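Local coordinates for protein glutathione S-transferase (Ceriporiopsis subvermispora, PDB 6J3E) that probably transfers glutathione to electrophilic substrates, as a fungal serine-type glutathione S-transferase whose N-terminal domain has a thioredoxin-like fold, at residues 32-37 with 92-97; 72-77 with 87-92. All coordinates share one frame; numbering follows the deposited sequence.

Contact 1 (32-37 with 92-97); sequences NFKGIP and YLDKTY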
ATOM      1  N   ASN A  32       3.089 -25.085  -2.731  1.00 65.35           N
ATOM      2  CA  ASN A  32       3.038 -26.019  -1.605  1.00 58.58           C
ATOM      3  C   ASN A  32       1.704 -25.926  -0.866  1.00 63.29           C
ATOM      4  O   ASN A  32       1.123 -26.949  -0.490  1.00 68.02           O
ATOM      5  CB  ASN A  32       4.204 -25.753  -0.647  1.00 56.12           C
ATOM      6  CG  ASN A  32       5.558 -26.142  -1.240  1.00 61.36           C
ATOM      7  OD1 ASN A  32       5.632 -26.730  -2.327  1.00 62.52           O
ATOM      8  ND2 ASN A  32       6.633 -25.834  -0.521  1.00 58.32           N
ATOM      9  N   PHE A  33       1.199 -24.710  -0.649  1.00 62.35           N
ATOM     10  CA  PHE A  33      -0.043 -24.546   0.097  1.00 59.84           C
ATOM     11  C   PHE A  33      -1.248 -24.959  -0.729  1.00 60.84           C
ATOM     12  O   PHE A  33      -2.224 -25.489  -0.187  1.00 59.95           O
ATOM     13  CB  PHE A  33      -0.192 -23.097   0.556  1.00 64.52           C
ATOM     14  CG  PHE A  33      -1.549 -22.770   1.128  1.00 58.44           C
ATOM     15  CD1 PHE A  33      -1.835 -23.028   2.466  1.00 59.47           C
ATOM     16  CD2 PHE A  33      -2.524 -22.194   0.333  1.00 58.04           C
ATOM     17  CE1 PHE A  33      -3.072 -22.722   3.004  1.00 57.96           C
ATOM     18  CE2 PHE A  33      -3.763 -21.889   0.847  1.00 61.28           C
ATOM     19  CZ  PHE A  33      -4.041 -22.150   2.195  1.00 61.83           C
ATOM     20  N   LYS A  34      -1.217 -24.696  -2.038  1.00 64.48           N
ATOM     21  CA  LYS A  34      -2.296 -25.170  -2.900  1.00 63.40           C
ATOM     22  C   LYS A  34      -2.215 -26.669  -3.145  1.00 64.47           C
ATOM     23  O   LYS A  34      -3.228 -27.278  -3.515  1.00 69.31           O
ATOM     24  CB  LYS A  34      -2.289 -24.431  -4.238  1.00 63.43           C
ATOM     25  CG  LYS A  34      -2.915 -23.045  -4.184  1.00 60.68           C
ATOM     26  CD  LYS A  34      -2.913 -22.414  -5.564  1.00 58.69           C
ATOM     27  CE  LYS A  34      -3.806 -21.182  -5.600  1.00 60.51           C
ATOM     28  NZ  LYS A  34      -5.264 -21.519  -5.470  1.00 58.41           N
ATOM     29  N   GLY A  35      -1.048 -27.267  -2.935  1.00 57.85           N
ATOM     30  CA  GLY A  35      -0.889 -28.693  -3.096  1.00 59.15           C
ATOM     31  C   GLY A  35      -0.687 -29.151  -4.518  1.00 69.77           C
ATOM     32  O   GLY A  35      -0.977 -30.313  -4.821  1.00 72.15           O
ATOM     33  N   ILE A  36      -0.194 -28.284  -5.402  1.00 68.30           N
ATOM     34  CA  ILE A  36       0.001 -28.617  -6.813  1.00 60.19           C
ATOM     35  C   ILE A  36       1.396 -29.204  -6.999  1.00 64.86           C
ATOM     36  O   ILE A  36       2.386 -28.633  -6.518  1.00 67.03           O
ATOM     37  CB  ILE A  36      -0.222 -27.387  -7.709  1.00 58.88           C
ATOM     38  CG1 ILE A  36      -1.576 -26.754  -7.384  1.00 60.82           C
ATOM     39  CG2 ILE A  36      -0.172 -27.779  -9.180  1.00 60.84           C
ATOM     40  CD1 ILE A  36      -1.825 -25.419  -8.048  1.00 63.92           C
ATOM     41  N   PRO A  37       1.523 -30.354  -7.654  1.00 68.49           N
ATOM     42  CA  PRO A  37       2.853 -30.910  -7.908  1.00 62.03           C
ATOM     43  C   PRO A  37       3.584 -30.089  -8.944  1.00 65.47           C
ATOM     44  O   PRO A  37       2.984 -29.557  -9.885  1.00 68.68           O
ATOM     45  CB  PRO A  37       2.555 -32.312  -8.443  1.00 63.82           C
ATOM     46  CG  PRO A  37       1.212 -32.164  -9.076  1.00 68.18           C
ATOM     47  CD  PRO A  37       0.455 -31.214  -8.190  1.00 63.28           C
ATOM     48  N   TYR A  92      -3.262 -17.036 -11.470  1.00 56.85           N
ATOM     49  CA  TYR A  92      -3.407 -18.122 -12.421  1.00 54.44           C
ATOM     50  C   TYR A  92      -3.683 -19.431 -11.704  1.00 55.10           C
ATOM     51  O   TYR A  92      -4.543 -20.209 -12.123  1.00 60.20           O
ATOM     52  CB  TYR A  92      -2.156 -18.240 -13.275  1.00 53.52           C
ATOM     53  CG  TYR A  92      -2.140 -19.526 -14.043  1.00 58.06           C
ATOM     54  CD1 TYR A  92      -2.751 -19.613 -15.295  1.00 55.33           C
ATOM     55  CD2 TYR A  92      -1.529 -20.668 -13.514  1.00 56.85           C
ATOM     56  CE1 TYR A  92      -2.746 -20.792 -16.005  1.00 56.86           C
ATOM     57  CE2 TYR A  92      -1.522 -21.853 -14.213  1.00 60.63           C
ATOM     58  CZ  TYR A  92      -2.130 -21.906 -15.460  1.00 60.68           C
ATOM     59  OH  TYR A  92      -2.124 -23.087 -16.142  1.00 59.75           O
ATOM     60  N   LEU A  93      -2.944 -19.706 -10.633  1.00 53.91           N
ATOM     61  CA  LEU A  93      -3.177 -20.944  -9.898  1.00 58.70           C
ATOM     62  C   LEU A  93      -4.582 -20.986  -9.292  1.00 61.51           C
ATOM     63  O   LEU A  93      -5.231 -22.042  -9.299  1.00 59.64           O
ATOM     64  CB  LEU A  93      -2.106 -21.111  -8.825  1.00 58.85           C
ATOM     65  CG  LEU A  93      -0.713 -21.266  -9.427  1.00 55.91           C
ATOM     66  CD1 LEU A  93       0.325 -21.449  -8.337  1.00 46.40           C
ATOM     67  CD2 LEU A  93      -0.714 -22.421 -10.417  1.00 55.29           C
ATOM     68  N   ASP A  94      -5.066 -19.849  -8.755  1.00 56.18           N
ATOM     69  CA  ASP A  94      -6.451 -19.759  -8.278  1.00 58.40           C
ATOM     70  C   ASP A  94      -7.426 -20.153  -9.382  1.00 58.52           C
ATOM     71  O   ASP A  94      -8.351 -20.938  -9.167  1.00 59.26           O
ATOM     72  CB  ASP A  94      -6.785 -18.331  -7.810  1.00 52.15           C
ATOM     73  CG  ASP A  94      -6.518 -18.082  -6.323  1.00 58.27           C
ATOM     74  OD1 ASP A  94      -5.999 -18.979  -5.619  1.00 57.53           O
ATOM     75  OD2 ASP A  94      -6.820 -16.944  -5.862  1.00 60.33           O
ATOM     76  N   LYS A  95      -7.224 -19.599 -10.576  1.00 56.51           N
ATOM     77  CA  LYS A  95      -8.215 -19.675 -11.636  1.00 61.80           C
ATOM     78  C   LYS A  95      -8.122 -20.983 -12.413  1.00 62.54           C
ATOM     79  O   LYS A  95      -9.123 -21.455 -12.960  1.00 62.54           O
ATOM     80  CB  LYS A  95      -8.057 -18.458 -12.559  1.00 54.81           C
ATOM     81  CG  LYS A  95      -8.358 -18.709 -14.021  1.00 63.50           C
ATOM     82  CD  LYS A  95      -7.494 -17.839 -14.916  1.00 65.26           C
ATOM     83  CE  LYS A  95      -7.511 -18.339 -16.364  1.00 74.39           C
ATOM     84  NZ  LYS A  95      -6.414 -17.724 -17.172  1.00 75.21           N
ATOM     85  N   THR A  96      -6.958 -21.607 -12.441  1.00 59.26           N
ATOM     86  CA  THR A  96      -6.823 -22.836 -13.205  1.00 61.23           C
ATOM     87  C   THR A  96      -7.086 -24.077 -12.358  1.00 62.38           C
ATOM     88  O   THR A  96      -7.536 -25.096 -12.894  1.00 66.31           O
ATOM     89  CB  THR A  96      -5.429 -22.867 -13.854  1.00 63.98           C
ATOM     90  OG1 THR A  96      -5.299 -21.729 -14.714  1.00 54.36           O
ATOM     91  CG2 THR A  96      -5.195 -24.132 -14.674  1.00 63.75           C
ATOM     92  N   TYR A  97      -6.860 -24.008 -11.044  1.00 63.49           N
ATOM     93  CA  TYR A  97      -7.042 -25.143 -10.140  1.00 60.74           C
ATOM     94  C   TYR A  97      -8.023 -24.742  -9.053  1.00 62.22           C
ATOM     95  O   TYR A  97      -7.668 -24.681  -7.872  1.00 62.20           O
ATOM     96  CB  TYR A  97      -5.710 -25.600  -9.554  1.00 56.70           C
ATOM     97  CG  TYR A  97      -4.780 -26.015 -10.655  1.00 63.34           C
ATOM     98  CD1 TYR A  97      -3.908 -25.112 -11.241  1.00 60.12           C
ATOM     99  CD2 TYR A  97      -4.823 -27.300 -11.163  1.00 65.69           C
ATOM    100  CE1 TYR A  97      -3.083 -25.498 -12.275  1.00 61.57           C
ATOM    101  CE2 TYR A  97      -3.996 -27.688 -12.195  1.00 66.58           C
ATOM    102  CZ  TYR A  97      -3.138 -26.788 -12.755  1.00 60.44           C
ATOM    103  OH  TYR A  97      -2.339 -27.211 -13.795  1.00 61.44           O
TER
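With CG anti to its carbonyl carbon (chi1 -79°), Lys-34 runs extended toward helix 86-96 and bends only at chi4 (-69°), which carries its ammonium group past Leu-93 to the carboxylate of Asp-94. NZ of Lys-34 donates to OD1 of Asp-94 at 2.6 Å in a salt bridge; OD1 accepts through its anti lone pair, on the side away from OD2. NZ also bonds Pro-101 O, while Val-103 N and Ile-104 N bond the two carboxylate oxygens, so lysine and aspartate together fasten the chain after the helix. The long aliphatic arm is used too: CD of Lys-34 packs on CB of Leu-93 at 3.6 Å. Shortened to an alanine here, the side chain would probably leave Asp-94 without its countercharge, Pro-101 O without this donor and a gap beside CB of Leu-93. Two residues on, CD1 of Ile-36 rests against CD2 of Leu-93 (4.0 Å) and CD1 of Tyr-97 (3.8 Å), approaching the ring obliquely; the Tyr-97 hydroxyl turns to Asp-76. Gly-35, at positive phi, is the C-prime residue of a Schellman motif closing helix 22-34, whose turn brings Ile-36 against the neighbouring helix. Two helix ends thus meet in the thioredoxin-like domain.

Contact 2 (72-77 with 87-92); sequences PVIHDP and AAIARY
The Tyr-92 ring meets Asp-76 at its edge, with OD2 lying in the ring plane beside the hydroxyl and the carboxylate plane turned 88° from the ring; over one face, offset toward the rim, sits OG1 of Thr-96. In the model, OH of Tyr-92 donates to OD2 of Asp-76 at 2.5 Å, although the exact place of the hydroxyl is less sure. Tyrosine suits this position because its flat, largely apolar body spans from helix to strand and ends in a polar group. Chi1 of 167° swings the ring away from its own backbone N and out toward the strand. Nearer the helix, CD1 of Ile-74 approaches the ring obliquely, 4.1 Å from CD2 of Tyr-92. Ile-74 and Ile-89 reach toward each other tip to tip: CG1 of Ile-74 lies 3.6 Å from CD1 of Ile-89, and CD1 of Ile-74 is equally near CG2 of Ile-89. Ile-89 thus uses both its branches, Ile-74 the longer one. Phe-7 and Ile-83, from the adjoining strands, continue this apolar surface. Strand 73-76 and helix 87-92 run at 28° to each other, their axes 9.3 Å apart at closest approach. Pro-72, behind a cis peptide bond, precedes the strand; this cis-proline, followed by a β-hairpin and a helix packed back on the sheet, is the hallmark of the thioredoxin-like domain that binds glutathione.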
ATOM      1  N   PRO A  72      10.161 -15.672 -10.054  1.00 56.68           N
ATOM      2  CA  PRO A  72       9.659 -16.971 -10.521  1.00 55.57           C
ATOM      3  C   PRO A  72       8.940 -16.941 -11.868  1.00 52.70           C
ATOM      4  O   PRO A  72       8.332 -15.932 -12.227  1.00 53.10           O
ATOM      5  CB  PRO A  72       8.671 -17.365  -9.420  1.00 53.98           C
ATOM      6  CG  PRO A  72       8.171 -16.055  -8.900  1.00 52.36           C
ATOM      7  CD  PRO A  72       9.382 -15.173  -8.904  1.00 50.99           C
ATOM      8  N   VAL A  73       9.014 -18.050 -12.595  1.00 50.71           N
ATOM      9  CA  VAL A  73       8.137 -18.315 -13.729  1.00 53.18           C
ATOM     10  C   VAL A  73       7.673 -19.763 -13.635  1.00 51.79           C
ATOM     11  O   VAL A  73       8.424 -20.637 -13.191  1.00 58.40           O
ATOM     12  CB  VAL A  73       8.851 -18.044 -15.067  1.00 50.86           C
ATOM     13  CG1 VAL A  73       7.990 -18.474 -16.225  1.00 51.32           C
ATOM     14  CG2 VAL A  73       9.167 -16.571 -15.202  1.00 50.44           C
ATOM     15  N   ILE A  74       6.434 -20.025 -14.027  1.00 50.55           N
ATOM     16  CA  ILE A  74       5.975 -21.404 -14.138  1.00 59.62           C
ATOM     17  C   ILE A  74       5.495 -21.662 -15.560  1.00 59.67           C
ATOM     18  O   ILE A  74       4.956 -20.771 -16.224  1.00 57.45           O
ATOM     19  CB  ILE A  74       4.862 -21.768 -13.130  1.00 57.43           C
ATOM     20  CG1 ILE A  74       3.623 -20.898 -13.337  1.00 52.25           C
ATOM     21  CG2 ILE A  74       5.390 -21.702 -11.710  1.00 55.18           C
ATOM     22  CD1 ILE A  74       2.397 -21.444 -12.640  1.00 51.26           C
ATOM     23  N   HIS A  75       5.712 -22.894 -16.031  1.00 61.09           N
ATOM     24  CA  HIS A  75       5.079 -23.389 -17.246  1.00 63.12           C
ATOM     25  C   HIS A  75       4.221 -24.595 -16.904  1.00 63.47           C
ATOM     26  O   HIS A  75       4.700 -25.554 -16.284  1.00 65.29           O
ATOM     27  CB  HIS A  75       6.072 -23.776 -18.342  1.00 61.40           C
ATOM     28  CG  HIS A  75       5.405 -24.413 -19.518  1.00 66.21           C
ATOM     29  ND1 HIS A  75       4.616 -23.700 -20.393  1.00 64.91           N
ATOM     30  CD2 HIS A  75       5.348 -25.705 -19.926  1.00 62.95           C
ATOM     31  CE1 HIS A  75       4.119 -24.518 -21.303  1.00 63.73           C
ATOM     32  NE2 HIS A  75       4.555 -25.739 -21.046  1.00 64.90           N
ATOM     33  N   ASP A  76       2.953 -24.531 -17.313  1.00 65.27           N
ATOM     34  CA  ASP A  76       1.936 -25.528 -16.997  1.00 65.60           C
ATOM     35  C   ASP A  76       1.642 -26.316 -18.260  1.00 66.97           C
ATOM     36  O   ASP A  76       0.839 -25.869 -19.095  1.00 66.05           O
ATOM     37  CB  ASP A  76       0.665 -24.856 -16.467  1.00 60.65           C
ATOM     38  CG  ASP A  76      -0.346 -25.858 -15.929  1.00 66.86           C
ATOM     39  OD1 ASP A  76      -0.010 -27.065 -15.896  1.00 65.60           O
ATOM     40  OD2 ASP A  76      -1.457 -25.445 -15.515  1.00 64.11           O
ATOM     41  N   PRO A  77       2.281 -27.471 -18.469  1.00 66.91           N
ATOM     42  CA  PRO A  77       2.022 -28.228 -19.701  1.00 68.43           C
ATOM     43  C   PRO A  77       0.569 -28.661 -19.818  1.00 70.22           C
ATOM     44  O   PRO A  77       0.045 -28.760 -20.937  1.00 69.15           O
ATOM     45  CB  PRO A  77       2.987 -29.417 -19.588  1.00 70.73           C
ATOM     46  CG  PRO A  77       3.198 -29.583 -18.128  1.00 71.91           C
ATOM     47  CD  PRO A  77       3.156 -28.208 -17.540  1.00 70.40           C
ATOM     48  N   ALA A  87       2.679 -12.652  -8.122  1.00 46.55           N
ATOM     49  CA  ALA A  87       1.282 -12.273  -7.927  1.00 50.87           C
ATOM     50  C   ALA A  87       0.415 -12.792  -9.065  1.00 52.13           C
ATOM     51  O   ALA A  87      -0.723 -13.207  -8.839  1.00 53.02           O
ATOM     52  CB  ALA A  87       1.140 -10.755  -7.793  1.00 47.89           C
ATOM     53  N   ALA A  88       0.940 -12.793 -10.292  1.00 53.97           N
ATOM     54  CA  ALA A  88       0.191 -13.338 -11.423  1.00 51.10           C
ATOM     55  C   ALA A  88       0.175 -14.859 -11.420  1.00 47.13           C
ATOM     56  O   ALA A  88      -0.792 -15.455 -11.890  1.00 50.57           O
ATOM     57  CB  ALA A  88       0.774 -12.831 -12.744  1.00 48.06           C
ATOM     58  N   ILE A  89       1.245 -15.491 -10.929  1.00 49.02           N
ATOM     59  CA  ILE A  89       1.239 -16.935 -10.715  1.00 47.86           C
ATOM     60  C   ILE A  89       0.100 -17.304  -9.774  1.00 51.81           C
ATOM     61  O   ILE A  89      -0.662 -18.250 -10.016  1.00 53.43           O
ATOM     62  CB  ILE A  89       2.592 -17.404 -10.141  1.00 54.20           C
ATOM     63  CG1 ILE A  89       3.792 -16.844 -10.926  1.00 52.93           C
ATOM     64  CG2 ILE A  89       2.655 -18.917 -10.094  1.00 48.18           C
ATOM     65  CD1 ILE A  89       4.139 -17.586 -12.106  1.00 53.14           C
ATOM     66  N   ALA A  90      -0.029 -16.552  -8.684  1.00 50.29           N
ATOM     67  CA  ALA A  90      -1.020 -16.888  -7.678  1.00 50.68           C
ATOM     68  C   ALA A  90      -2.412 -16.821  -8.273  1.00 53.14           C
ATOM     69  O   ALA A  90      -3.234 -17.723  -8.058  1.00 52.29           O
ATOM     70  CB  ALA A  90      -0.889 -15.951  -6.469  1.00 44.17           C
ATOM     71  N   ARG A  91      -2.689 -15.767  -9.052  1.00 51.85           N
ATOM     72  CA  ARG A  91      -4.020 -15.633  -9.640  1.00 54.26           C
ATOM     73  C   ARG A  91      -4.272 -16.729 -10.650  1.00 57.71           C
ATOM     74  O   ARG A  91      -5.375 -17.284 -10.705  1.00 57.87           O
ATOM     75  CB  ARG A  91      -4.198 -14.266 -10.298  1.00 48.76           C
ATOM     76  CG  ARG A  91      -4.118 -13.118  -9.302  1.00 53.23           C
ATOM     77  CD  ARG A  91      -4.302 -11.769  -9.966  1.00 54.42           C
ATOM     78  NE  ARG A  91      -4.572 -10.729  -8.994  1.00 53.27           N
ATOM     79  CZ  ARG A  91      -3.637 -10.141  -8.276  1.00 57.47           C
ATOM     80  NH1 ARG A  91      -3.986  -9.186  -7.414  1.00 60.68           N
ATOM     81  NH2 ARG A  91      -2.338 -10.493  -8.395  1.00 54.64           N
ATOM     82  N   TYR A  92      -3.262 -17.036 -11.470  1.00 56.85           N
ATOM     83  CA  TYR A  92      -3.407 -18.122 -12.421  1.00 54.44           C
ATOM     84  C   TYR A  92      -3.683 -19.431 -11.704  1.00 55.10           C
ATOM     85  O   TYR A  92      -4.543 -20.209 -12.123  1.00 60.20           O
ATOM     86  CB  TYR A  92      -2.156 -18.240 -13.275  1.00 53.52           C
ATOM     87  CG  TYR A  92      -2.140 -19.526 -14.043  1.00 58.06           C
ATOM     88  CD1 TYR A  92      -2.751 -19.613 -15.295  1.00 55.33           C
ATOM     89  CD2 TYR A  92      -1.529 -20.668 -13.514  1.00 56.85           C
ATOM     90  CE1 TYR A  92      -2.746 -20.792 -16.005  1.00 56.86           C
ATOM     91  CE2 TYR A  92      -1.522 -21.853 -14.213  1.00 60.63           C
ATOM     92  CZ  TYR A  92      -2.130 -21.906 -15.460  1.00 60.68           C
ATOM     93  OH  TYR A  92      -2.124 -23.087 -16.142  1.00 59.75           O
TER

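Contacts 1 and 2 lie with their centres 9 Å apart in the N-terminal domain and share helix 86-96. Contact 2 takes the earlier turns of this helix to strand 73-76, an inner strand of the four-stranded mixed sheet, whereas contact 1 takes its last turn to the end of helix 22-34; Tyr-92 falls in both ranges but makes its contacts in contact 2. Along the chain, contact 2 is nested inside the loop closed by contact 1. The two meet where Tyr-97 probably hydrogen-bonds Asp-76 and Leu-93 packs on Ile-74. One helix is thereby fixed against both sheet and helix, and its start carries Ser-86, a glutathione-binding residue.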